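Long-range contact in exosome complex component Rrp41 (Archaeoglobus fulgidus, PDB 3M7N), which probably degrades RNA from the 3' end as a catalytic component of the archaeal exosome, and probably also synthesizes heteromeric RNA tails: residues Leu45-Asn50 / Arg137-Asn142. The protein carries 1 engineered substitution. Numbering follows the deposited sequence.
Sequences LEMGKN and RTACLN. With nucleotides of chain L.
Met47 and Leu45 lie against Thr138, Ala139 and Asn142, packing helix 136-150 on the mixed sheet of an RNase PH fold; strand 45-47 and the helical segment run roughly antiparallel, their axes at 147°. Arg137 points its first side-chain bond away from the strand; its NH2 lies 3.1 Å from OP2 of C6 of chain L, in plane at the guanidinium edge, while NH1 is hydrogen-bonded to Gln205 OE1. Thr138 meets Met47 at about a right angle, CE of Met47 being 3.7 Å from OG1 of Thr138, which is hydrogen-bonded to Gly135 O. Ala139 is the centre, the residue most buried by the opposing segment (62 Å²): SD of Met47 lies 3.7 Å from CA of Ala139, Met47 CG being anti to its own backbone N (chi1 -179°) and the chain extended beyond. Leu45 CG lies 3.9 Å from Ala139 O, and Leu45 CD1 and Asn50 CB each approach Ala139 CB to 4.2 Å. Asn142 offers CB to Leu45 CD2 at 4.1 Å, its OD1 being engaged by Ser161 N. An alanine in place of Leu45 would lose CG and both methyls and is likely to leave this side of Ala139 and Asn142 CB poorly packed. Backbone bonds both ways between Met47 and Asn50 close the type II' turn linking strands 41-47 and 50-60; Asn50 OD1 accepts from Asp133 N, and Asn50 ND2 donates to Ala134 O and, at 3.1 Å, to Met47 O.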
loop_
_atom_site.group_PDB
_atom_site.type_symbol
_atom_site.label_atom_id
_atom_site.label_comp_id
_atom_site.label_asym_id
_atom_site.label_seq_id
_atom_site.Cartn_x
_atom_site.Cartn_y
_atom_site.Cartn_z
ATOM N N LEU E 45 22.230 -10.338 -22.771
ATOM C CA LEU E 45 23.625 -10.415 -22.387
ATOM C C LEU E 45 23.843 -11.757 -21.754
ATOM O O LEU E 45 23.053 -12.196 -20.917
ATOM C CB LEU E 45 23.939 -9.321 -21.383
ATOM C CG LEU E 45 25.276 -8.937 -20.724
ATOM C CD1 LEU E 45 26.039 -10.108 -20.105
ATOM C CD2 LEU E 45 26.144 -8.049 -21.596
ATOM N N GLU E 46 24.900 -12.421 -22.193
ATOM C CA GLU E 46 25.381 -13.616 -21.536
ATOM C C GLU E 46 26.766 -13.328 -20.953
ATOM O O GLU E 46 27.529 -12.499 -21.468
ATOM C CB GLU E 46 25.411 -14.789 -22.515
ATOM C CG GLU E 46 24.030 -15.330 -22.874
ATOM C CD GLU E 46 24.073 -16.415 -23.950
ATOM O OE1 GLU E 46 23.002 -16.767 -24.494
ATOM O OE2 GLU E 46 25.183 -16.910 -24.263
ATOM N N MET E 47 27.073 -14.005 -19.864
ATOM C CA MET E 47 28.332 -13.809 -19.183
ATOM C C MET E 47 28.553 -15.079 -18.411
ATOM O O MET E 47 28.003 -15.256 -17.320
ATOM C CB MET E 47 28.218 -12.622 -18.244
ATOM C CG MET E 47 29.455 -12.271 -17.484
ATOM S SD MET E 47 29.279 -10.650 -16.733
ATOM C CE MET E 47 30.992 -10.224 -16.379
ATOM N N GLY E 48 29.337 -15.982 -18.985
ATOM C CA GLY E 48 29.411 -17.330 -18.458
ATOM C C GLY E 48 28.028 -17.957 -18.568
ATOM O O GLY E 48 27.367 -17.854 -19.602
ATOM N N LYS E 49 27.577 -18.590 -17.496
ATOM C CA LYS E 49 26.267 -19.213 -17.504
ATOM C C LYS E 49 25.155 -18.239 -17.181
ATOM O O LYS E 49 23.982 -18.611 -17.221
ATOM C CB LYS E 49 26.220 -20.388 -16.535
ATOM C CG LYS E 49 27.058 -21.560 -16.968
ATOM C CD LYS E 49 26.911 -22.718 -15.993
ATOM C CE LYS E 49 27.982 -23.772 -16.251
ATOM N NZ LYS E 49 28.280 -23.887 -17.715
ATOM N N ASN E 50 25.507 -16.997 -16.857
ATOM C CA ASN E 50 24.490 -15.983 -16.599
ATOM C C ASN E 50 23.772 -15.680 -17.879
ATOM O O ASN E 50 24.405 -15.527 -18.920
ATOM C CB ASN E 50 25.098 -14.679 -16.076
ATOM C CG ASN E 50 25.568 -14.787 -14.640
ATOM O OD1 ASN E 50 24.759 -14.964 -13.723
ATOM N ND2 ASN E 50 26.889 -14.689 -14.434
ATOM N N ARG E 137 24.871 -9.938 -10.813
ATOM C CA ARG E 137 24.700 -8.495 -10.648
ATOM C C ARG E 137 25.600 -7.696 -11.605
ATOM O O ARG E 137 25.210 -6.638 -12.097
ATOM C CB ARG E 137 24.876 -8.062 -9.187
ATOM C CG ARG E 137 26.253 -7.547 -8.832
ATOM C CD ARG E 137 26.371 -7.357 -7.331
ATOM N NE ARG E 137 25.946 -8.564 -6.626
ATOM C CZ ARG E 137 25.787 -8.639 -5.308
ATOM N NH1 ARG E 137 26.031 -7.579 -4.549
ATOM N NH2 ARG E 137 25.395 -9.770 -4.748
ATOM N N THR E 138 26.797 -8.216 -11.888
ATOM C CA THR E 138 27.710 -7.556 -12.834
ATOM C C THR E 138 27.180 -7.704 -14.273
ATOM O O THR E 138 27.135 -6.735 -15.029
ATOM C CB THR E 138 29.188 -8.052 -12.693
ATOM O OG1 THR E 138 29.328 -9.392 -13.190
ATOM C CG2 THR E 138 29.635 -8.015 -11.241
ATOM N N ALA E 139 26.737 -8.909 -14.618
ATOM C CA ALA E 139 26.033 -9.131 -15.875
ATOM C C ALA E 139 24.889 -8.131 -16.095
ATOM O O ALA E 139 24.815 -7.477 -17.156
ATOM C CB ALA E 139 25.533 -10.544 -15.960
ATOM N N CYS E 140 24.021 -7.968 -15.095
ATOM C CA CYS E 140 22.894 -7.026 -15.238
ATOM C C CYS E 140 23.367 -5.606 -15.423
ATOM O O CYS E 140 22.833 -4.865 -16.247
ATOM C CB CYS E 140 21.919 -7.124 -14.053
ATOM S SG CYS E 140 21.176 -8.773 -13.948
ATOM N N LEU E 141 24.368 -5.206 -14.656
ATOM C CA LEU E 141 24.873 -3.852 -14.811
ATOM C C LEU E 141 25.408 -3.628 -16.232
ATOM O O LEU E 141 25.181 -2.564 -16.825
ATOM C CB LEU E 141 25.940 -3.537 -13.765
ATOM C CG LEU E 141 25.499 -3.142 -12.356
ATOM C CD1 LEU E 141 26.712 -3.101 -11.399
ATOM C CD2 LEU E 141 24.750 -1.805 -12.381
ATOM N N ASN E 142 26.088 -4.634 -16.793
ATOM C CA ASN E 142 26.595 -4.477 -18.153
ATOM C C ASN E 142 25.449 -4.385 -19.127
ATOM O O ASN E 142 25.470 -3.556 -20.039
ATOM C CB ASN E 142 27.559 -5.604 -18.570
ATOM C CG ASN E 142 28.887 -5.518 -17.864
ATOM O OD1 ASN E 142 29.477 -4.433 -17.759
ATOM N ND2 ASN E 142 29.360 -6.650 -17.346
ATOM P P C L 6 26.005 -13.449 -4.643
ATOM O OP1 C L 6 27.098 -12.740 -5.352
ATOM O OP2 C L 6 25.140 -12.687 -3.710
ATOM O "O5'" C L 6 25.094 -14.222 -5.720
ATOM C "C5'" C L 6 25.753 -15.019 -6.707
ATOM C "C4'" C L 6 24.945 -16.229 -7.139
ATOM O "O4'" C L 6 24.414 -16.957 -6.003
ATOM C "C3'" C L 6 23.686 -15.954 -7.944
ATOM O "O3'" C L 6 24.016 -15.474 -9.246
ATOM C "C2'" C L 6 23.112 -17.365 -7.947
ATOM O "O2'" C L 6 23.795 -18.254 -8.821
ATOM C "C1'" C L 6 23.350 -17.764 -6.488
ATOM N N1 C L 6 22.124 -17.567 -5.668
ATOM C C2 C L 6 21.142 -18.558 -5.705
ATOM O O2 C L 6 21.332 -19.564 -6.401
ATOM N N3 C L 6 20.013 -18.393 -4.973
ATOM C C4 C L 6 19.853 -17.293 -4.232
ATOM N N4 C L 6 18.716 -17.180 -3.525
ATOM C C5 C L 6 20.851 -16.269 -4.186
ATOM C C6 C L 6 21.959 -16.443 -4.915
#